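Long-range contacts in acetyl-CoA acetyltransferase A (Ascaris suum, PDB 6BJA), which probably catalyses the reversible thiolase reaction, transferring an acetyl group from one acetyl-CoA to another acyl-CoA in lipid metabolism: residues A[11-16]-A[278-283]; A[20-25]-A[217-222]; A[116-121]-A[262-267]; A[166-171]-A[292-297]; A[234-239]-A[248-253]. All coordinates share one frame; numbering follows the deposited sequence.

Contact 1 of 5, residues A[11-16]-A[278-283]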
# COMPACT_ATOMS: atom_id res chain seq x y z
N VAL A 11 35.69 4.30 -33.54
CA VAL A 11 34.28 4.24 -33.17
C VAL A 11 33.49 5.33 -33.87
O VAL A 11 33.74 6.52 -33.68
CB VAL A 11 34.12 4.39 -31.65
CG1 VAL A 11 32.66 4.36 -31.24
CG2 VAL A 11 34.88 3.29 -30.93
N TYR A 12 32.52 4.92 -34.69
CA TYR A 12 31.67 5.87 -35.39
C TYR A 12 30.24 5.82 -34.91
O TYR A 12 29.76 4.78 -34.48
CB TYR A 12 31.70 5.60 -36.89
CG TYR A 12 33.04 5.91 -37.50
CD1 TYR A 12 34.02 4.92 -37.58
CD2 TYR A 12 33.34 7.17 -37.99
CE1 TYR A 12 35.26 5.19 -38.14
CE2 TYR A 12 34.57 7.45 -38.54
CZ TYR A 12 35.52 6.45 -38.61
OH TYR A 12 36.75 6.73 -39.16
N ILE A 13 29.58 6.98 -34.96
CA ILE A 13 28.15 7.08 -34.71
C ILE A 13 27.45 7.03 -36.06
O ILE A 13 27.68 7.89 -36.90
CB ILE A 13 27.82 8.40 -33.99
CG1 ILE A 13 28.46 8.41 -32.60
CG2 ILE A 13 26.32 8.60 -33.87
CD1 ILE A 13 28.43 9.73 -31.88
N LEU A 14 26.60 6.03 -36.27
CA LEU A 14 25.86 5.90 -37.53
C LEU A 14 24.53 6.63 -37.48
O LEU A 14 24.06 7.12 -38.51
CB LEU A 14 25.61 4.45 -37.87
CG LEU A 14 26.84 3.57 -38.04
CD1 LEU A 14 26.42 2.19 -38.53
CD2 LEU A 14 27.84 4.20 -39.00
N SER A 15 23.95 6.71 -36.29
CA SER A 15 22.65 7.33 -36.10
C SER A 15 22.51 7.78 -34.67
O SER A 15 23.18 7.25 -33.78
CB SER A 15 21.52 6.36 -36.46
OG SER A 15 21.55 5.22 -35.62
N ALA A 16 21.62 8.75 -34.47
CA ALA A 16 21.44 9.41 -33.17
C ALA A 16 20.05 10.06 -33.17
O ALA A 16 19.80 11.00 -33.92
CB ALA A 16 22.51 10.44 -32.95
N PRO A 278 29.01 7.45 -41.86
CA PRO A 278 28.70 7.79 -40.47
C PRO A 278 28.52 9.29 -40.26
O PRO A 278 29.12 10.09 -40.99
CB PRO A 278 29.93 7.29 -39.71
CG PRO A 278 31.01 7.18 -40.73
CD PRO A 278 30.33 6.83 -42.01
N ILE A 279 27.73 9.68 -39.27
CA ILE A 279 27.49 11.09 -39.05
C ILE A 279 28.49 11.72 -38.07
O ILE A 279 28.73 12.92 -38.13
CB ILE A 279 26.05 11.35 -38.59
CG1 ILE A 279 25.72 10.68 -37.25
CG2 ILE A 279 25.10 10.89 -39.70
CD1 ILE A 279 24.30 10.98 -36.77
N ALA A 280 29.12 10.91 -37.23
CA ALA A 280 30.11 11.45 -36.31
C ALA A 280 31.08 10.35 -35.90
O ALA A 280 30.85 9.16 -36.13
CB ALA A 280 29.44 12.05 -35.10
N LYS A 281 32.18 10.77 -35.29
CA LYS A 281 33.21 9.87 -34.78
C LYS A 281 33.40 10.13 -33.29
O LYS A 281 33.43 11.29 -32.87
CB LYS A 281 34.51 10.10 -35.55
CG LYS A 281 35.60 9.12 -35.25
CD LYS A 281 36.79 9.33 -36.16
CE LYS A 281 37.81 8.21 -36.00
NZ LYS A 281 38.95 8.32 -36.95
N VAL A 282 33.49 9.09 -32.49
CA VAL A 282 33.80 9.26 -31.07
C VAL A 282 35.32 9.28 -30.91
O VAL A 282 35.97 8.29 -31.20
CB VAL A 282 33.19 8.16 -30.20
CG1 VAL A 282 33.63 8.34 -28.75
CG2 VAL A 282 31.68 8.16 -30.31
N LEU A 283 35.87 10.41 -30.48
CA LEU A 283 37.32 10.56 -30.41
C LEU A 283 37.90 10.12 -29.07
O LEU A 283 38.99 9.55 -29.02
CB LEU A 283 37.71 12.01 -30.65
CG LEU A 283 37.40 12.56 -32.03
CD1 LEU A 283 37.93 13.97 -32.13
CD2 LEU A 283 37.98 11.67 -33.12
O HOH W 1 37.36 6.46 -32.64
O HOH W 2 37.37 9.49 -39.71
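The ring of Tyr-12 meets two bumps, Pro-278 just before the neighbouring strand and Lys-281 on it, and illustrates how adjacent chains match their relief. Pro-278 abuts the inner part of the ring, its CG 3.6 Å from Tyr-12 CD2, while its CB is flanked by a methyl group of Leu-14. Farther out, Lys-281 crosses the ring obliquely in an off-centre CH-pi contact, with CG 4.3 Å from the centroid of the Tyr-12 ring. All its torsions are extended (chi1 -172°), which carries the lysine past the phenol to a salt bridge with Asp-10. One water, held weakly by the lysine, joins NZ to Tyr-12 OH.

On the other face, the small Ala-280 forms a hollow beside Val-282. Ile-13 CD1 drops into it, 4.1 Å from Ala-280 CB and 3.9 Å from Val-282 CG2, and Val-369 of helix 357-371 packs on the same isoleucine. Val-11 and Val-282 stand side by side, pointing the same way. Ile-279 reaches over toward Ser-15 and Ala-16 with CD1.

The backbones are joined where Ile-13 N donates to Ala-280 O at 2.8 Å. In return, Ile-13 O receives Ile-279 N at 3.0 Å and, weakly, Ala-280 N at 3.4 Å. Two residues facing one define a classic beta bulge, here between antiparallel strands in the interior of the large mixed sheet of this thiolase.

Contact 2 of 5, residues A[20-25]-A[217-222]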
# COMPACT_ATOMS: atom_id res chain seq x y z
N PRO A 20 10.58 13.04 -28.47
CA PRO A 20 10.28 14.25 -27.72
C PRO A 20 10.26 13.89 -26.24
O PRO A 20 10.00 12.73 -25.88
CB PRO A 20 8.89 14.65 -28.19
CG PRO A 20 8.63 13.78 -29.41
CD PRO A 20 9.40 12.53 -29.15
N ILE A 21 10.51 14.87 -25.41
CA ILE A 21 10.53 14.67 -23.96
C ILE A 21 9.20 15.15 -23.40
O ILE A 21 8.82 16.30 -23.63
CB ILE A 21 11.70 15.40 -23.32
CG1 ILE A 21 13.04 14.85 -23.84
CG2 ILE A 21 11.62 15.29 -21.82
CD1 ILE A 21 14.23 15.71 -23.51
N ALA A 22 8.47 14.28 -22.71
CA ALA A 22 7.15 14.63 -22.19
C ALA A 22 7.22 14.98 -20.70
O ALA A 22 8.13 14.56 -19.98
CB ALA A 22 6.15 13.49 -22.42
N SER A 23 6.27 15.80 -20.27
CA SER A 23 6.14 16.15 -18.87
C SER A 23 5.67 14.98 -18.01
O SER A 23 5.16 13.97 -18.48
CB SER A 23 5.18 17.32 -18.70
OG SER A 23 5.68 18.43 -19.42
N PHE A 24 5.86 15.13 -16.71
CA PHE A 24 5.42 14.13 -15.75
C PHE A 24 3.92 13.91 -15.77
O PHE A 24 3.14 14.87 -15.69
CB PHE A 24 5.89 14.60 -14.38
CG PHE A 24 5.61 13.67 -13.25
CD1 PHE A 24 6.09 12.37 -13.23
CD2 PHE A 24 4.93 14.13 -12.14
CE1 PHE A 24 5.86 11.53 -12.15
CE2 PHE A 24 4.70 13.31 -11.04
CZ PHE A 24 5.16 12.01 -11.05
N ARG A 25 3.51 12.64 -15.86
CA ARG A 25 2.11 12.24 -15.89
C ARG A 25 1.37 12.95 -17.02
O ARG A 25 0.24 13.41 -16.84
CB ARG A 25 1.42 12.54 -14.55
CG ARG A 25 2.10 11.94 -13.32
CD ARG A 25 2.07 10.43 -13.32
NE ARG A 25 0.72 9.89 -13.41
CZ ARG A 25 0.42 8.62 -13.65
NH1 ARG A 25 1.38 7.70 -13.77
NH2 ARG A 25 -0.86 8.25 -13.75
N VAL A 217 -2.84 12.06 -30.56
CA VAL A 217 -2.59 10.66 -30.90
C VAL A 217 -1.09 10.42 -31.17
O VAL A 217 -0.64 9.28 -31.35
CB VAL A 217 -3.41 10.22 -32.16
CG1 VAL A 217 -4.87 10.01 -31.79
CG2 VAL A 217 -3.26 11.24 -33.29
N VAL A 218 -0.33 11.50 -31.19
CA VAL A 218 1.09 11.42 -31.47
C VAL A 218 1.77 12.60 -30.79
O VAL A 218 1.27 13.72 -30.81
CB VAL A 218 1.38 11.42 -33.01
CG1 VAL A 218 0.88 12.68 -33.66
CG2 VAL A 218 2.84 11.21 -33.28
N LEU A 219 2.91 12.33 -30.18
CA LEU A 219 3.74 13.36 -29.57
C LEU A 219 4.87 13.68 -30.53
O LEU A 219 5.63 12.80 -30.90
CB LEU A 219 4.29 12.91 -28.22
CG LEU A 219 5.14 13.94 -27.51
CD1 LEU A 219 4.28 15.13 -27.05
CD2 LEU A 219 5.88 13.30 -26.34
N THR A 220 4.96 14.95 -30.95
CA THR A 220 5.94 15.37 -31.94
C THR A 220 6.91 16.46 -31.47
O THR A 220 7.87 16.76 -32.17
CB THR A 220 5.24 15.89 -33.21
OG1 THR A 220 4.48 17.05 -32.88
CG2 THR A 220 4.35 14.81 -33.79
N GLU A 221 6.64 17.04 -30.30
CA GLU A 221 7.41 18.18 -29.77
C GLU A 221 7.63 18.02 -28.27
O GLU A 221 6.76 17.52 -27.57
CB GLU A 221 6.70 19.52 -30.01
CG GLU A 221 6.43 19.86 -31.43
CD GLU A 221 5.88 21.27 -31.57
OE1 GLU A 221 5.53 21.89 -30.53
OE2 GLU A 221 5.81 21.76 -32.72
N ASP A 222 8.79 18.44 -27.79
CA ASP A 222 9.05 18.51 -26.37
C ASP A 222 7.96 19.31 -25.66
O ASP A 222 7.46 20.30 -26.21
CB ASP A 222 10.41 19.16 -26.09
CG ASP A 222 11.58 18.38 -26.69
OD1 ASP A 222 11.58 17.12 -26.64
OD2 ASP A 222 12.51 19.02 -27.20
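Pro-20 and Asp-222 anchor the compact half of this contact, in which a carboxylate fastens a strand end while a proline wedges against the facing backbone. Ile-21 N donates to the anti lone pair of Asp-222 OD1, the one turned away from the other oxygen, at 2.8 Å with an angle of 158°. The same OD1 forms a salt bridge with Arg-18, and OD2 accepts from Trp-195, so the buried carboxylate is tied at both oxygens and its rotation is fixed.

Beside it the Pro-20 ring lies against the chain from Leu-219 to Glu-221: CG is 3.5 Å from Leu-219 O, and CB is 3.6 Å from Glu-221 C. Leu-219, with CG anti to its own N (chi1 -179°), brings CD2 between the Pro-20 ring and the Ala-22 methyl, 3.8 Å from Pro-20 CB and 3.9 Å from Ala-22 CB.

The outer side is looser. Thr-220 and Glu-221 have their CB atoms directed away from residues 20-25; the threonine is exposed, and the glutamate pairs with Lys-226. Thus the loop following the short strand 218-219 is moored to the end of strand 11-23, close to the active site: the side chain of Ile-21 lies about 7 Å from that of His-355, the predicted proton acceptor.

Contact 3 of 5, residues A[116-121]-A[262-267]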
# COMPACT_ATOMS: atom_id res chain seq x y z
N ILE A 116 29.42 -3.68 -33.93
CA ILE A 116 28.20 -2.89 -34.07
C ILE A 116 27.36 -3.02 -32.80
O ILE A 116 27.01 -4.11 -32.41
CB ILE A 116 27.34 -3.35 -35.26
CG1 ILE A 116 28.15 -3.29 -36.56
CG2 ILE A 116 26.09 -2.48 -35.38
CD1 ILE A 116 27.50 -4.05 -37.71
N VAL A 117 27.03 -1.90 -32.16
CA VAL A 117 26.16 -1.97 -31.00
C VAL A 117 25.16 -0.83 -31.00
O VAL A 117 25.36 0.17 -31.71
CB VAL A 117 26.95 -1.92 -29.67
CG1 VAL A 117 28.07 -2.99 -29.62
CG2 VAL A 117 27.52 -0.59 -29.45
N VAL A 118 24.09 -0.99 -30.24
CA VAL A 118 23.19 0.12 -29.99
C VAL A 118 23.27 0.49 -28.50
O VAL A 118 23.20 -0.38 -27.62
CB VAL A 118 21.73 -0.20 -30.43
CG1 VAL A 118 21.06 -1.30 -29.61
CG2 VAL A 118 20.90 1.11 -30.41
N ALA A 119 23.48 1.78 -28.25
CA ALA A 119 23.58 2.32 -26.90
C ALA A 119 22.47 3.34 -26.74
O ALA A 119 22.31 4.23 -27.58
CB ALA A 119 24.93 2.93 -26.69
N LEU A 120 21.71 3.24 -25.66
CA LEU A 120 20.58 4.13 -25.46
C LEU A 120 20.26 4.35 -23.99
O LEU A 120 20.83 3.72 -23.10
CB LEU A 120 19.35 3.55 -26.18
CG LEU A 120 18.83 2.22 -25.67
CD1 LEU A 120 17.34 2.26 -25.49
CD2 LEU A 120 19.26 1.09 -26.59
N GLY A 121 19.29 5.23 -23.77
CA GLY A 121 18.74 5.45 -22.45
C GLY A 121 17.26 5.65 -22.59
O GLY A 121 16.78 6.17 -23.60
N ALA A 262 18.82 7.23 -28.44
CA ALA A 262 19.63 6.09 -28.87
C ALA A 262 20.61 6.44 -29.97
O ALA A 262 20.30 7.27 -30.84
CB ALA A 262 18.72 4.92 -29.38
N CYS A 263 21.75 5.77 -29.94
CA CYS A 263 22.73 5.84 -31.03
C CYS A 263 23.16 4.46 -31.44
O CYS A 263 23.36 3.59 -30.59
CB CYS A 263 23.99 6.59 -30.62
SG CYS A 263 23.80 8.28 -30.08
N VAL A 264 23.34 4.25 -32.75
CA VAL A 264 24.03 3.04 -33.21
C VAL A 264 25.50 3.38 -33.41
O VAL A 264 25.82 4.37 -34.06
CB VAL A 264 23.41 2.51 -34.52
CG1 VAL A 264 24.26 1.41 -35.14
CG2 VAL A 264 22.04 1.99 -34.24
N LEU A 265 26.38 2.55 -32.85
CA LEU A 265 27.81 2.72 -32.97
C LEU A 265 28.37 1.60 -33.83
O LEU A 265 27.90 0.47 -33.76
CB LEU A 265 28.49 2.71 -31.59
CG LEU A 265 27.88 3.63 -30.53
CD1 LEU A 265 28.54 3.41 -29.18
CD2 LEU A 265 28.00 5.07 -30.92
N ALA A 266 29.36 1.92 -34.65
CA ALA A 266 30.01 0.89 -35.47
C ALA A 266 31.52 1.15 -35.62
O ALA A 266 31.98 2.29 -35.56
CB ALA A 266 29.34 0.81 -36.85
N SER A 267 32.28 0.07 -35.81
CA SER A 267 33.72 0.18 -35.98
C SER A 267 34.09 0.74 -37.35
O SER A 267 33.29 0.70 -38.28
CB SER A 267 34.38 -1.19 -35.78
OG SER A 267 34.14 -2.00 -36.91
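Val-117 and Ala-119 pair with Leu-265 and Cys-263 as the hydrogen-bonded positions of two antiparallel strands, whose directions differ by 162°. Each pair exchanges two bonds: Leu-265 N reaches Val-117 O at 2.8 Å, and Cys-263 N reaches Ala-119 O at 2.9 Å and almost straight, at 175°. CA-H...O contacts add softer links, such as Ile-116 CA to Leu-265 O at 3.4 Å.

On one face lie Ile-116, Val-118 and Leu-120, opposite Ala-266, Val-264 and Ala-262. The branched Val-264 is divided between two neighbours: its CG1 comes to 4.3 Å from Ile-116 CG2, and its CG2 lies 4.1 Å from Val-118 CG2, where the two valines meet at a slant. Leu-120 touches with its base, CB standing 3.5 Å from Ala-262 CB; chi1 of 64° places CG between the backbone N and carbonyl carbon and turns the branched end away from the alanine. Helix 33-48 packs on part of this face, with Val-40 and Ala-44 on Ala-262 and Thr-41 on Leu-120.

The other face carries Val-117, Ala-119, Cys-263 and Leu-265. Here Val-117 CG2 packs 4.1 Å from Leu-265 CB, and Leu-265 also leans on Ile-13 of the next strand. Aliphatic carbon meeting aliphatic carbon, with paired backbone polar groups satisfying one another, is consistent with a buried apolar interface whose register follows the main-chain bonds.

Contact 4 of 5, residues A[166-171]-A[292-297]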
# COMPACT_ATOMS: atom_id res chain seq x y z
N ALA A 166 23.35 21.01 -4.56
CA ALA A 166 23.78 21.96 -5.57
C ALA A 166 23.89 23.39 -5.02
O ALA A 166 24.61 24.22 -5.58
CB ALA A 166 22.84 21.90 -6.76
N GLU A 167 23.14 23.68 -3.96
CA GLU A 167 23.25 24.98 -3.29
C GLU A 167 24.67 25.22 -2.79
O GLU A 167 25.11 26.37 -2.72
CB GLU A 167 22.28 25.11 -2.13
CG GLU A 167 20.81 25.22 -2.48
CD GLU A 167 20.39 26.61 -2.99
OE1 GLU A 167 21.27 27.47 -3.23
OE2 GLU A 167 19.17 26.80 -3.13
N LYS A 168 25.40 24.17 -2.44
CA LYS A 168 26.79 24.35 -2.03
C LYS A 168 27.61 24.95 -3.17
O LYS A 168 28.44 25.87 -2.97
CB LYS A 168 27.41 23.03 -1.55
CG LYS A 168 28.90 23.17 -1.20
CD LYS A 168 29.49 21.91 -0.64
CE LYS A 168 30.94 22.12 -0.23
NZ LYS A 168 31.83 22.53 -1.35
N THR A 169 27.37 24.48 -4.39
CA THR A 169 28.12 24.92 -5.55
C THR A 169 27.72 26.36 -5.87
O THR A 169 28.56 27.17 -6.24
CB THR A 169 27.88 23.97 -6.74
OG1 THR A 169 28.28 22.64 -6.34
CG2 THR A 169 28.67 24.43 -7.97
N VAL A 170 26.44 26.66 -5.70
CA VAL A 170 25.96 28.04 -5.85
C VAL A 170 26.80 28.95 -4.96
O VAL A 170 27.33 29.97 -5.42
CB VAL A 170 24.46 28.18 -5.49
CG1 VAL A 170 24.07 29.66 -5.42
CG2 VAL A 170 23.58 27.46 -6.52
N LYS A 171 26.92 28.59 -3.68
CA LYS A 171 27.67 29.44 -2.76
C LYS A 171 29.16 29.50 -3.11
O LYS A 171 29.79 30.58 -3.04
CB LYS A 171 27.45 28.94 -1.32
CG LYS A 171 28.00 29.90 -0.28
CD LYS A 171 27.64 29.48 1.13
CE LYS A 171 28.09 30.54 2.15
NZ LYS A 171 27.68 31.93 1.76
N PRO A 292 30.21 13.57 -3.11
CA PRO A 292 28.80 13.60 -3.54
C PRO A 292 28.18 15.00 -3.51
O PRO A 292 27.48 15.36 -4.46
CB PRO A 292 28.13 12.65 -2.54
CG PRO A 292 29.17 11.60 -2.37
CD PRO A 292 30.49 12.34 -2.32
N ILE A 293 28.42 15.77 -2.46
CA ILE A 293 27.78 17.07 -2.35
C ILE A 293 28.23 18.00 -3.48
O ILE A 293 27.49 18.91 -3.86
CB ILE A 293 28.07 17.71 -0.96
CG1 ILE A 293 27.10 18.87 -0.72
CG2 ILE A 293 29.51 18.13 -0.84
CD1 ILE A 293 27.03 19.31 0.74
N ASP A 294 29.43 17.76 -4.01
CA ASP A 294 30.03 18.63 -5.03
C ASP A 294 29.80 18.13 -6.46
O ASP A 294 30.52 18.50 -7.38
CB ASP A 294 31.54 18.74 -4.79
CG ASP A 294 31.89 19.52 -3.53
OD1 ASP A 294 31.27 20.58 -3.30
OD2 ASP A 294 32.79 19.07 -2.76
N PHE A 295 28.83 17.24 -6.64
CA PHE A 295 28.61 16.61 -7.95
C PHE A 295 28.49 17.62 -9.10
O PHE A 295 28.91 17.33 -10.21
CB PHE A 295 27.36 15.72 -7.92
CG PHE A 295 26.06 16.46 -7.95
CD1 PHE A 295 25.63 17.19 -6.86
CD2 PHE A 295 25.25 16.40 -9.07
CE1 PHE A 295 24.44 17.88 -6.89
CE2 PHE A 295 24.06 17.07 -9.10
CZ PHE A 295 23.65 17.83 -8.02
N THR A 296 27.99 18.81 -8.81
CA THR A 296 27.78 19.82 -9.83
C THR A 296 29.08 20.26 -10.50
O THR A 296 29.04 20.71 -11.63
CB THR A 296 27.05 21.05 -9.21
OG1 THR A 296 25.78 20.65 -8.68
CG2 THR A 296 26.79 22.12 -10.26
N VAL A 297 30.24 20.17 -9.83
CA VAL A 297 31.50 20.59 -10.45
C VAL A 297 32.30 19.46 -11.08
O VAL A 297 33.35 19.70 -11.69
CB VAL A 297 32.41 21.36 -9.45
CG1 VAL A 297 31.63 22.53 -8.85
CG2 VAL A 297 32.96 20.44 -8.39
O HOH W 3 27.04 20.21 -6.23
O HOH W 4 30.63 22.48 -5.20
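Asp-294 OD1 is gripped by two groups: Lys-168 NZ, in a salt bridge of 2.8 Å to its syn lone pair, and a water that donates to it. The lysine runs extended from the helix and bends only at its last torsion (chi4 -60°), which swings the ammonium onto the carboxylate; Asp-172 gives that nitrogen a second acidic partner. The shaft of the lysine is used too, as CD rests 3.8 Å from Ile-293 CG2 and the two side chains cross at about a right angle.

Thr-169 shows how one hydroxyl can organise a small water network. Its OG1 donates to the aspartate-bound water at 2.6 Å and accepts from another at 2.7 Å, which in turn donates to Ile-293 O and accepts from Thr-296 N. The methyl group of Thr-169 serves apolar packing, CG2 lying 3.6 Å from Val-297 CG1. One turn earlier, Ala-166 N approaches the edge of the Phe-295 ring, and Thr-296 OG1 lies over one face, offset toward the rim. The Phe-295 side chain is about 4 Å from that of Cys-383, a predicted proton acceptor.

Helix 162-172 is thereby pinned to the 3-10 turns that lead from strand 280-289 into helix 298-310, with Val-328 of helix 327-337 packing against both Ala-166 and Thr-169.

Contact 5 of 5, residues A[234-239]-A[248-253]. With COA (coenzyme A), chain C; ACT (acetate ion), chain B.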
# COMPACT_ATOMS: atom_id res chain seq x y z
N PRO A 234 10.49 34.95 -10.50
CA PRO A 234 11.08 35.60 -9.33
C PRO A 234 10.22 35.49 -8.08
O PRO A 234 10.67 35.86 -7.00
CB PRO A 234 11.21 37.07 -9.77
CG PRO A 234 10.19 37.22 -10.83
CD PRO A 234 10.18 35.93 -11.56
N ALA A 235 8.99 35.02 -8.22
CA ALA A 235 8.07 34.93 -7.09
C ALA A 235 8.23 33.62 -6.34
O ALA A 235 7.79 33.50 -5.19
CB ALA A 235 6.65 35.08 -7.57
N LEU A 236 8.82 32.62 -6.99
CA LEU A 236 8.97 31.32 -6.38
C LEU A 236 9.88 31.35 -5.17
O LEU A 236 10.85 32.10 -5.13
CB LEU A 236 9.51 30.31 -7.39
CG LEU A 236 8.69 30.07 -8.64
CD1 LEU A 236 9.33 28.95 -9.42
CD2 LEU A 236 7.24 29.76 -8.32
N HIS A 237 9.58 30.49 -4.20
CA HIS A 237 10.40 30.31 -3.02
C HIS A 237 11.41 29.19 -3.27
O HIS A 237 11.10 28.24 -3.99
CB HIS A 237 9.52 29.99 -1.81
CG HIS A 237 8.40 30.97 -1.63
ND1 HIS A 237 8.60 32.28 -1.28
CD2 HIS A 237 7.06 30.83 -1.80
CE1 HIS A 237 7.44 32.91 -1.22
NE2 HIS A 237 6.49 32.05 -1.53
N PRO A 238 12.62 29.32 -2.70
CA PRO A 238 13.61 28.24 -2.83
C PRO A 238 13.02 26.90 -2.41
O PRO A 238 12.34 26.84 -1.39
CB PRO A 238 14.74 28.67 -1.91
CG PRO A 238 14.66 30.17 -1.95
CD PRO A 238 13.20 30.50 -2.04
N ALA A 239 13.29 25.86 -3.19
CA ALA A 239 12.65 24.56 -3.01
C ALA A 239 13.42 23.61 -2.10
O ALA A 239 12.84 22.65 -1.58
CB ALA A 239 12.46 23.90 -4.35
N ILE A 248 17.83 27.94 -5.45
CA ILE A 248 17.30 27.00 -6.42
C ILE A 248 15.79 26.80 -6.21
O ILE A 248 15.33 26.54 -5.09
CB ILE A 248 18.05 25.65 -6.35
CG1 ILE A 248 19.54 25.87 -6.64
CG2 ILE A 248 17.45 24.64 -7.34
CD1 ILE A 248 20.41 24.61 -6.53
N THR A 249 15.05 26.92 -7.30
CA THR A 249 13.59 26.85 -7.30
C THR A 249 13.11 25.85 -8.31
O THR A 249 13.89 25.36 -9.13
CB THR A 249 12.95 28.19 -7.66
OG1 THR A 249 13.15 28.43 -9.05
CG2 THR A 249 13.57 29.32 -6.85
N ALA A 250 11.80 25.61 -8.33
CA ALA A 250 11.23 24.72 -9.34
C ALA A 250 11.51 25.22 -10.74
O ALA A 250 11.64 24.41 -11.66
CB ALA A 250 9.73 24.55 -9.13
N ALA A 251 11.62 26.54 -10.92
CA ALA A 251 11.80 27.10 -12.25
C ALA A 251 13.25 27.02 -12.73
O ALA A 251 13.47 26.88 -13.93
CB ALA A 251 11.32 28.57 -12.28
N ASN A 252 14.23 27.08 -11.83
CA ASN A 252 15.62 27.07 -12.31
C ASN A 252 16.27 25.72 -12.05
O ASN A 252 17.48 25.57 -12.21
CB ASN A 252 16.44 28.24 -11.73
CG ASN A 252 16.53 28.25 -10.22
OD1 ASN A 252 16.67 27.21 -9.61
ND2 ASN A 252 16.52 29.46 -9.62
N ALA A 253 15.45 24.73 -11.69
CA ALA A 253 15.89 23.33 -11.61
C ALA A 253 15.24 22.57 -12.73
O ALA A 253 14.16 22.93 -13.15
CB ALA A 253 15.51 22.70 -10.31
N1A COA C . 8.12 28.91 -14.62
C2A COA C . 7.32 29.49 -13.71
N3A COA C . 6.82 28.85 -12.64
C4A COA C . 7.11 27.56 -12.40
C5A COA C . 7.99 26.85 -13.33
C6A COA C . 8.50 27.61 -14.49
N6A COA C . 9.32 27.05 -15.41
N7A COA C . 8.11 25.59 -12.86
C8A COA C . 7.37 25.51 -11.72
N9A COA C . 6.78 26.70 -11.45
C1B COA C . 5.87 27.05 -10.32
C2B COA C . 4.55 26.32 -10.49
O2B COA C . 3.56 27.17 -11.07
C3B COA C . 4.13 25.90 -9.10
O3B COA C . 2.96 26.65 -8.73
P3B COA C . 2.82 27.71 -7.53
O7A COA C . 3.98 28.68 -7.61
O8A COA C . 1.52 28.46 -7.72
O9A COA C . 2.83 26.98 -6.21
C4B COA C . 5.39 26.05 -8.24
O4B COA C . 6.40 26.67 -9.04
C5B COA C . 5.90 24.68 -7.84
O5B COA C . 6.29 24.04 -9.06
P1A COA C . 5.71 22.62 -9.55
O1A COA C . 4.20 22.57 -9.51
O2A COA C . 6.19 22.31 -10.95
O3A COA C . 6.25 21.52 -8.54
P2A COA C . 5.49 20.11 -8.43
O4A COA C . 4.12 20.30 -7.84
O5A COA C . 5.42 19.43 -9.78
O6A COA C . 6.43 19.27 -7.45
CBP COA C . 8.22 17.80 -7.91
CCP COA C . 7.82 19.25 -7.72
CDP COA C . 7.89 17.07 -6.63
CEP COA C . 7.39 17.12 -9.01
CAP COA C . 9.75 17.70 -8.09
OAP COA C . 10.11 16.31 -8.01
C9P COA C . 10.26 18.31 -9.38
O9P COA C . 9.50 18.57 -10.31
N8P COA C . 11.56 18.56 -9.52
C7P COA C . 12.57 18.32 -8.51
C6P COA C . 13.85 19.07 -8.88
C5P COA C . 14.90 18.05 -9.23
O5P COA C . 15.72 17.68 -8.39
N4P COA C . 14.85 17.57 -10.47
C3P COA C . 15.75 16.51 -10.88
C2P COA C . 16.98 16.98 -11.62
S1P COA C . 18.44 16.13 -10.98
C ACT B . 11.49 34.14 -2.77
O ACT B . 11.08 33.44 -1.81
OXT ACT B . 12.72 34.08 -3.01
CH3 ACT B . 10.56 35.00 -3.58
O HOH W 5 10.24 26.56 -6.02
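Leu-236 and Ala-239 meet residues 248-251 in a loop-to-loop contact within the long excursion between strands 218-219 and 257-267, lining the coenzyme A pocket, in which one arm, 248-253, is shaped by an ST motif. The motif is set by Thr-249, whose OG1 accepts from Asn-252 N at 3.3 Å; chi1 of 72° turns the hydroxyl back over the chain. Asn-252 answers through OD1, which takes Thr-249 N at 2.8 Å from above the carbonyl plane, while its ND2 binds Asp-181 and Thr-247. These reciprocal bonds probably help to shape the turn.

Between the two arms Ala-239 N donates to Ile-248 O at 2.9 Å, in the carbonyl plane and at 166°. Leu-236 bridges protein and ligand with its two methyl groups: CD1 lies 3.5 Å from Ala-251 CB, and CD2 lies 3.3 Å from the ribose oxygen O4B of coenzyme A. Ala-251 CB also touches adenine at C6A, and Ala-250 CB approaches O5B. Lys-232 and the carbonyl of Ser-254 bond coenzyme A from nearby. On the exposed side, His-237 ND1 binds an acetate, probably from the crystallisation liquor. One water completes the join, donating to His-237 O at 2.8 Å and accepting from Ala-250 N at 2.9 Å.

In the fold
Contacts 1 and 3 join neighbouring strands of the large sheet by main-chain bonds and aliphatic packing, and Tyr-12 and Leu-14 probably bond across to Ala-266 and Val-264. Contact 3 is wholly buried and apolar, whereas contact 1 has a partly exposed Tyr-12/Lys-281 side with a salt bridge and water. Contact 2, also buried, takes the far end of strand 11-23, about 27 Å from contact 1 between centres, and exchanges sheet pairing for a carboxylate anchor. Contacts 4 and 5, partly buried, lie across the chain's centre from 1 and 3: one uses a salt bridge and hydroxyl-water network, the other Thr-249/Asn-252 bonds and ligand contacts. Glu-167 probably bonds Ile-248 N, linking helix to coenzyme A-binding loop.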